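Local coordinates for peptidyl tryptophan dihydroxylase (Pseudomonas putida, PDB 7CTQ), which uses FAD to dihydroxylate a tryptophan within a peptide, a step essential for making the tryptophylquinone cofactor of quinohemoprotein amine dehydrogenase, at residues A19-L24 and V31-E36; G23-G28 and A105-V110. All blocks are in the same frame, centred on the assembly; numbering follows the deposited sequence.

Contact 1 of 2, residues A19-L24 and V31-E36. With FAD (flavin-adenine dinucleotide), chain C.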
loop_
_atom_site.group_PDB
_atom_site.type_symbol
_atom_site.label_atom_id
_atom_site.label_comp_id
_atom_site.label_asym_id
_atom_site.label_seq_id
_atom_site.Cartn_x
_atom_site.Cartn_y
_atom_site.Cartn_z
ATOM N N ALA A 19 -7.057 -9.725 -1.450
ATOM C CA ALA A 19 -6.139 -10.329 -0.493
ATOM C C ALA A 19 -6.839 -10.653 0.819
ATOM O O ALA A 19 -6.743 -11.775 1.327
ATOM C CB ALA A 19 -4.957 -9.383 -0.256
ATOM N N THR A 20 -7.571 -9.685 1.371
ATOM C CA THR A 20 -8.230 -9.881 2.658
ATOM C C THR A 20 -9.257 -11.006 2.588
ATOM O O THR A 20 -9.308 -11.879 3.469
ATOM C CB THR A 20 -8.888 -8.569 3.103
ATOM O OG1 THR A 20 -7.887 -7.548 3.201
ATOM C CG2 THR A 20 -9.591 -8.736 4.441
ATOM N N ALA A 21 -10.080 -10.996 1.539
ATOM C CA ALA A 21 -11.079 -12.041 1.323
ATOM C C ALA A 21 -10.461 -13.436 1.359
ATOM O O ALA A 21 -10.967 -14.340 2.040
ATOM C CB ALA A 21 -11.781 -11.805 -0.016
ATOM N N ILE A 22 -9.362 -13.629 0.625
ATOM C CA ILE A 22 -8.744 -14.944 0.564
ATOM C C ILE A 22 -8.172 -15.321 1.921
ATOM O O ILE A 22 -8.271 -16.479 2.350
ATOM C CB ILE A 22 -7.677 -14.981 -0.541
ATOM C CG1 ILE A 22 -8.341 -14.721 -1.893
ATOM C CG2 ILE A 22 -6.937 -16.323 -0.535
ATOM C CD1 ILE A 22 -7.401 -14.770 -3.051
ATOM N N GLY A 23 -7.590 -14.349 2.627
ATOM C CA GLY A 23 -7.103 -14.623 3.966
ATOM C C GLY A 23 -8.206 -15.102 4.883
ATOM O O GLY A 23 -8.010 -16.022 5.683
ATOM N N LEU A 24 -9.389 -14.497 4.770
ATOM C CA LEU A 24 -10.499 -14.911 5.623
ATOM C C LEU A 24 -10.953 -16.327 5.277
ATOM O O LEU A 24 -11.240 -17.129 6.174
ATOM C CB LEU A 24 -11.645 -13.912 5.503
ATOM C CG LEU A 24 -11.336 -12.523 6.068
ATOM C CD1 LEU A 24 -12.277 -11.519 5.496
ATOM C CD2 LEU A 24 -11.434 -12.552 7.573
ATOM N N VAL A 31 -17.170 -15.612 2.849
ATOM C CA VAL A 31 -16.863 -14.234 2.476
ATOM C C VAL A 31 -17.570 -13.884 1.176
ATOM O O VAL A 31 -17.553 -14.669 0.224
ATOM C CB VAL A 31 -15.343 -14.018 2.312
ATOM C CG1 VAL A 31 -15.043 -12.573 1.936
ATOM C CG2 VAL A 31 -14.588 -14.437 3.572
ATOM N N THR A 32 -18.157 -12.688 1.129
ATOM C CA THR A 32 -18.745 -12.124 -0.081
ATOM C C THR A 32 -18.064 -10.799 -0.399
ATOM O O THR A 32 -17.877 -9.966 0.493
ATOM C CB THR A 32 -20.258 -11.909 0.087
ATOM O OG1 THR A 32 -20.911 -13.171 0.275
ATOM C CG2 THR A 32 -20.847 -11.204 -1.133
ATOM N N VAL A 33 -17.703 -10.600 -1.660
ATOM C CA VAL A 33 -17.081 -9.361 -2.114
ATOM C C VAL A 33 -18.031 -8.663 -3.075
ATOM O O VAL A 33 -18.614 -9.301 -3.957
ATOM C CB VAL A 33 -15.715 -9.621 -2.784
ATOM C CG1 VAL A 33 -15.172 -8.354 -3.419
ATOM C CG2 VAL A 33 -14.721 -10.169 -1.770
ATOM N N VAL A 34 -18.193 -7.354 -2.895
ATOM C CA VAL A 34 -18.957 -6.501 -3.798
ATOM C C VAL A 34 -17.991 -5.513 -4.428
ATOM O O VAL A 34 -17.179 -4.907 -3.720
ATOM C CB VAL A 34 -20.082 -5.750 -3.066
ATOM C CG1 VAL A 34 -20.927 -4.959 -4.057
ATOM C CG2 VAL A 34 -20.930 -6.716 -2.266
ATOM N N SER A 35 -18.086 -5.335 -5.744
ATOM C CA SER A 35 -17.197 -4.395 -6.416
ATOM C C SER A 35 -17.717 -4.120 -7.817
ATOM O O SER A 35 -18.510 -4.889 -8.369
ATOM C CB SER A 35 -15.761 -4.919 -6.483
ATOM O OG SER A 35 -14.980 -4.173 -7.401
ATOM N N GLU A 36 -17.243 -3.016 -8.385
ATOM C CA GLU A 36 -17.646 -2.584 -9.713
ATOM C C GLU A 36 -16.716 -3.181 -10.764
ATOM O O GLU A 36 -15.510 -3.329 -10.539
ATOM C CB GLU A 36 -17.651 -1.057 -9.802
ATOM C CG GLU A 36 -17.870 -0.506 -11.202
ATOM C CD GLU A 36 -18.604 0.817 -11.198
ATOM O OE1 GLU A 36 -19.358 1.071 -10.236
ATOM O OE2 GLU A 36 -18.432 1.602 -12.155
HETATM P PA FAD C . -8.051 -0.404 -5.735
HETATM O O1A FAD C . -7.034 -1.165 -6.492
HETATM O O2A FAD C . -8.250 1.014 -6.251
HETATM O O5B FAD C . -9.362 -1.250 -5.662
HETATM C C5B FAD C . -10.632 -0.644 -5.353
HETATM C C4B FAD C . -11.678 -1.449 -6.077
HETATM O O4B FAD C . -12.989 -1.038 -5.625
HETATM C C3B FAD C . -11.684 -1.314 -7.604
HETATM O O3B FAD C . -11.963 -2.575 -8.207
HETATM C C2B FAD C . -12.786 -0.276 -7.854
HETATM O O2B FAD C . -13.438 -0.437 -9.113
HETATM C C1B FAD C . -13.762 -0.625 -6.731
HETATM N N9A FAD C . -14.676 0.425 -6.303
HETATM C C8A FAD C . -14.447 1.765 -6.168
HETATM N N7A FAD C . -15.478 2.456 -5.746
HETATM C C5A FAD C . -16.469 1.499 -5.627
HETATM C C6A FAD C . -17.824 1.573 -5.243
HETATM N N6A FAD C . -18.437 2.703 -4.891
HETATM N N1A FAD C . -18.546 0.422 -5.221
HETATM C C2A FAD C . -17.942 -0.717 -5.571
HETATM N N3A FAD C . -16.673 -0.900 -5.953
HETATM C C4A FAD C . -15.985 0.246 -5.958
HETATM N N1 FAD C . 0.845 0.935 -7.816
HETATM C C2 FAD C . 1.811 0.162 -8.397
HETATM O O2 FAD C . 2.118 -0.942 -7.943
HETATM N N3 FAD C . 2.460 0.611 -9.528
HETATM C C4 FAD C . 2.233 1.809 -10.173
HETATM O O4 FAD C . 2.868 2.097 -11.185
HETATM C C4X FAD C . 1.208 2.627 -9.552
HETATM N N5 FAD C . 0.934 3.783 -10.094
HETATM C C5X FAD C . -0.044 4.566 -9.501
HETATM C C6 FAD C . -0.345 5.807 -10.062
HETATM C C7 FAD C . -1.306 6.637 -9.494
HETATM C C7M FAD C . -1.608 7.969 -10.128
HETATM C C8 FAD C . -1.982 6.221 -8.336
HETATM C C8M FAD C . -3.036 7.089 -7.701
HETATM C C9 FAD C . -1.689 4.982 -7.776
HETATM C C9A FAD C . -0.724 4.158 -8.344
HETATM N N10 FAD C . -0.411 2.895 -7.801
HETATM C C10 FAD C . 0.568 2.106 -8.373
HETATM C "C1'" FAD C . -1.057 2.439 -6.569
HETATM C "C2'" FAD C . -2.113 1.365 -6.776
HETATM O "O2'" FAD C . -3.050 1.742 -7.784
HETATM C "C3'" FAD C . -2.839 1.153 -5.449
HETATM O "O3'" FAD C . -1.851 1.038 -4.431
HETATM C "C4'" FAD C . -3.741 -0.074 -5.374
HETATM O "O4'" FAD C . -4.498 -0.238 -6.577
HETATM C "C5'" FAD C . -4.665 0.011 -4.182
HETATM O "O5'" FAD C . -5.347 -1.244 -4.042
HETATM P P FAD C . -6.758 -1.321 -3.386
HETATM O O1P FAD C . -6.616 -0.777 -1.956
HETATM O O2P FAD C . -7.333 -2.687 -3.530
HETATM O O3P FAD C . -7.604 -0.267 -4.218
#

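Contact 2 of 2, residues G23-G28 and A105-V110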
loop_
_atom_site.group_PDB
_atom_site.type_symbol
_atom_site.label_atom_id
_atom_site.label_comp_id
_atom_site.label_asym_id
_atom_site.label_seq_id
_atom_site.Cartn_x
_atom_site.Cartn_y
_atom_site.Cartn_z
ATOM N N GLY A 23 -7.590 -14.349 2.627
ATOM C CA GLY A 23 -7.103 -14.623 3.966
ATOM C C GLY A 23 -8.206 -15.102 4.883
ATOM O O GLY A 23 -8.010 -16.022 5.683
ATOM N N LEU A 24 -9.389 -14.497 4.770
ATOM C CA LEU A 24 -10.499 -14.911 5.623
ATOM C C LEU A 24 -10.953 -16.327 5.277
ATOM O O LEU A 24 -11.240 -17.129 6.174
ATOM C CB LEU A 24 -11.645 -13.912 5.503
ATOM C CG LEU A 24 -11.336 -12.523 6.068
ATOM C CD1 LEU A 24 -12.277 -11.519 5.496
ATOM C CD2 LEU A 24 -11.434 -12.552 7.573
ATOM N N ARG A 25 -11.001 -16.649 3.980
ATOM C CA ARG A 25 -11.259 -18.020 3.533
ATOM C C ARG A 25 -10.309 -19.019 4.191
ATOM O O ARG A 25 -10.736 -20.073 4.679
ATOM C CB ARG A 25 -11.132 -18.098 2.011
ATOM C CG ARG A 25 -12.260 -17.404 1.271
ATOM C CD ARG A 25 -13.595 -18.052 1.617
ATOM N NE ARG A 25 -13.722 -19.377 1.016
ATOM C CZ ARG A 25 -14.337 -20.405 1.592
ATOM N NH1 ARG A 25 -14.895 -20.265 2.794
ATOM N NH2 ARG A 25 -14.396 -21.573 0.958
ATOM N N ARG A 26 -9.007 -18.709 4.195
ATOM C CA ARG A 26 -8.030 -19.613 4.793
ATOM C C ARG A 26 -8.219 -19.757 6.296
ATOM O O ARG A 26 -7.813 -20.779 6.863
ATOM C CB ARG A 26 -6.613 -19.131 4.489
ATOM C CG ARG A 26 -6.369 -18.912 2.993
ATOM C CD ARG A 26 -4.917 -19.169 2.623
ATOM N NE ARG A 26 -4.013 -18.566 3.596
ATOM C CZ ARG A 26 -2.709 -18.810 3.657
ATOM N NH1 ARG A 26 -2.146 -19.657 2.799
ATOM N NH2 ARG A 26 -1.970 -18.202 4.578
ATOM N N LEU A 27 -8.813 -18.760 6.956
ATOM C CA LEU A 27 -9.160 -18.905 8.363
ATOM C C LEU A 27 -10.458 -19.673 8.562
ATOM O O LEU A 27 -10.785 -20.017 9.702
ATOM C CB LEU A 27 -9.266 -17.529 9.032
ATOM C CG LEU A 27 -7.935 -16.798 9.234
ATOM C CD1 LEU A 27 -8.140 -15.479 9.990
ATOM C CD2 LEU A 27 -6.933 -17.710 9.955
ATOM N N GLY A 28 -11.196 -19.937 7.489
ATOM C CA GLY A 28 -12.419 -20.701 7.552
ATOM C C GLY A 28 -13.695 -19.895 7.423
ATOM O O GLY A 28 -14.769 -20.423 7.732
ATOM N N ALA A 105 -11.322 -19.326 -4.886
ATOM C CA ALA A 105 -11.126 -19.506 -3.452
ATOM C C ALA A 105 -12.434 -19.682 -2.692
ATOM O O ALA A 105 -12.408 -19.792 -1.459
ATOM C CB ALA A 105 -10.351 -18.319 -2.875
ATOM N N GLY A 106 -13.567 -19.708 -3.381
ATOM C CA GLY A 106 -14.836 -19.836 -2.694
ATOM C C GLY A 106 -15.397 -18.532 -2.177
ATOM O O GLY A 106 -16.012 -18.509 -1.103
ATOM N N VAL A 107 -15.199 -17.439 -2.908
ATOM C CA VAL A 107 -15.700 -16.125 -2.525
ATOM C C VAL A 107 -16.795 -15.724 -3.503
ATOM O O VAL A 107 -16.589 -15.767 -4.723
ATOM C CB VAL A 107 -14.578 -15.071 -2.504
ATOM C CG1 VAL A 107 -15.153 -13.687 -2.208
ATOM C CG2 VAL A 107 -13.487 -15.452 -1.493
ATOM N N SER A 108 -17.951 -15.330 -2.968
ATOM C CA SER A 108 -19.006 -14.742 -3.785
ATOM C C SER A 108 -18.563 -13.371 -4.278
ATOM O O SER A 108 -18.061 -12.557 -3.498
ATOM C CB SER A 108 -20.302 -14.612 -2.983
ATOM O OG SER A 108 -20.480 -15.700 -2.091
ATOM N N VAL A 109 -18.745 -13.111 -5.568
ATOM C CA VAL A 109 -18.369 -11.831 -6.179
ATOM C C VAL A 109 -19.638 -11.223 -6.759
ATOM O O VAL A 109 -20.021 -11.505 -7.898
ATOM C CB VAL A 109 -17.285 -11.979 -7.248
ATOM C CG1 VAL A 109 -16.768 -10.610 -7.677
ATOM C CG2 VAL A 109 -16.154 -12.831 -6.722
ATOM N N VAL A 110 -20.291 -10.369 -5.974
ATOM C CA VAL A 110 -21.501 -9.667 -6.389
ATOM C C VAL A 110 -21.060 -8.386 -7.088
ATOM O O VAL A 110 -20.626 -7.434 -6.440
ATOM C CB VAL A 110 -22.415 -9.366 -5.198
ATOM C CG1 VAL A 110 -23.570 -8.469 -5.616
ATOM C CG2 VAL A 110 -22.905 -10.661 -4.552
#

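Contact 1 of 2, residues A19-L24 and V31-E36
Val31 straddles two helical residues, sending one methyl to Ala21 and the other to Leu24. Its CG1 is anti to the backbone N (chi1 -179°) and comes within 3.9 Å of Ala21 CB. The same rotation leaves CG2 beside the N, where it lies 3.6 Å from Leu24 CB. The Leu24 and Val31 side chains cross at about a right angle, and Leu24 meets the valine mainly through CB; its CD1 is farther off, 4.2 Å from Val31 CG2. One strand repeat on, Val33 adds a single methyl: its CG2 is 3.8 Å from Ala21 CB. The alanine methyl thus faces one branch of each valine, both on its strand side, and its small size is consistent with the segment axes approaching to 8.8 Å.

Those axes run nearly antiparallel, at 168°, as expected of helix 15-27 returning before strand 31-35 in the opening beta-alpha-beta unit of a Rossmann-type FAD-binding fold. Val10 of strand 8-11 touches both valines, and Ile289 of helix 285-294 packs on Leu24, so a second helix covers part of the Leu24 side chain. At the far end of the strand the character changes: Glu36 N lies 3.3 Å from the adenine N3A of FAD, and Ser35 OG lies 3.5 Å from the ribose O3B.

No hydrogen bond joins the two segments, and all four touching residues are buried and apolar. Cohesion here therefore rests on shape fit and exclusion of water, while, within these two segments, polar atoms come near the cofactor at Ser35 and Glu36.

Contact 2 of 2, residues G23-G28 and A105-V110
Arg25 reaches across to Ala105 through one directed hydrogen bond, from NE to the carbonyl O at 2.8 Å. The N-H...O angle of 174° makes it almost straight, and the acceptor lies close to the guanidinium plane, at its edge. On the carbonyl side the donor is tilted 15° out of the plane of the C=O group. The arginine chain gets there by folding back on itself, with bends at both chi2 (-61°) and chi3, which bring NE rather than the terminal nitrogens to the carbonyl.

A second carbonyl approaches differently. Gly106 O sits over one face of the guanidinium, 3.2 Å from NE, at an angle too poor for a hydrogen bond; its nearness to the cationic group is probably favourable electrostatically.

Apolar contact comes from the aliphatic part of the same side chain. Arg25 CG meets Val107 CG2 at 3.6 Å, the two side chains sliding past each other in opposite directions. Were Arg25 replaced by an alanine, the Ala105 carbonyl would probably lose this donor and Val107 CG2 its aliphatic neighbour.

Helix 15-27 and helix 91-104 each end in a Schellman motif, with the positive-phi glycines Gly28 and Gly106. Arg25 also ties in the turn after its own helix, since NH1 bonds to Tyr29 O. The contact thus bridges the C-terminal ends of helix 15-27 and helix 91-104. Val107 leads from the latter towards strand 108-119 and packs on Leu102 of helix 91-104 and Val33 of strand 31-35.

Contacts 1 and 2 have centres about 6 Å apart and begin on the same helix, 15-27, sharing Gly23 and Leu24. From there contact 1 goes to the next strand, 31-35, whereas contact 2 spans 76 residues to the turn that leads into strand 108-119. These strands are parallel neighbours in the seven-stranded mixed sheet. Probable hydrogen bonds join them directly: Val33 N lies 2.7 Å from Ser108 O, and Val33 O lies 2.8 Å from Val110 N. One helix is therefore packed against the first of two neighbouring strands and tied by a polar link, nearer the surface, to the turn leading into the other, in the Rossmann-type part that holds the FAD adenosine.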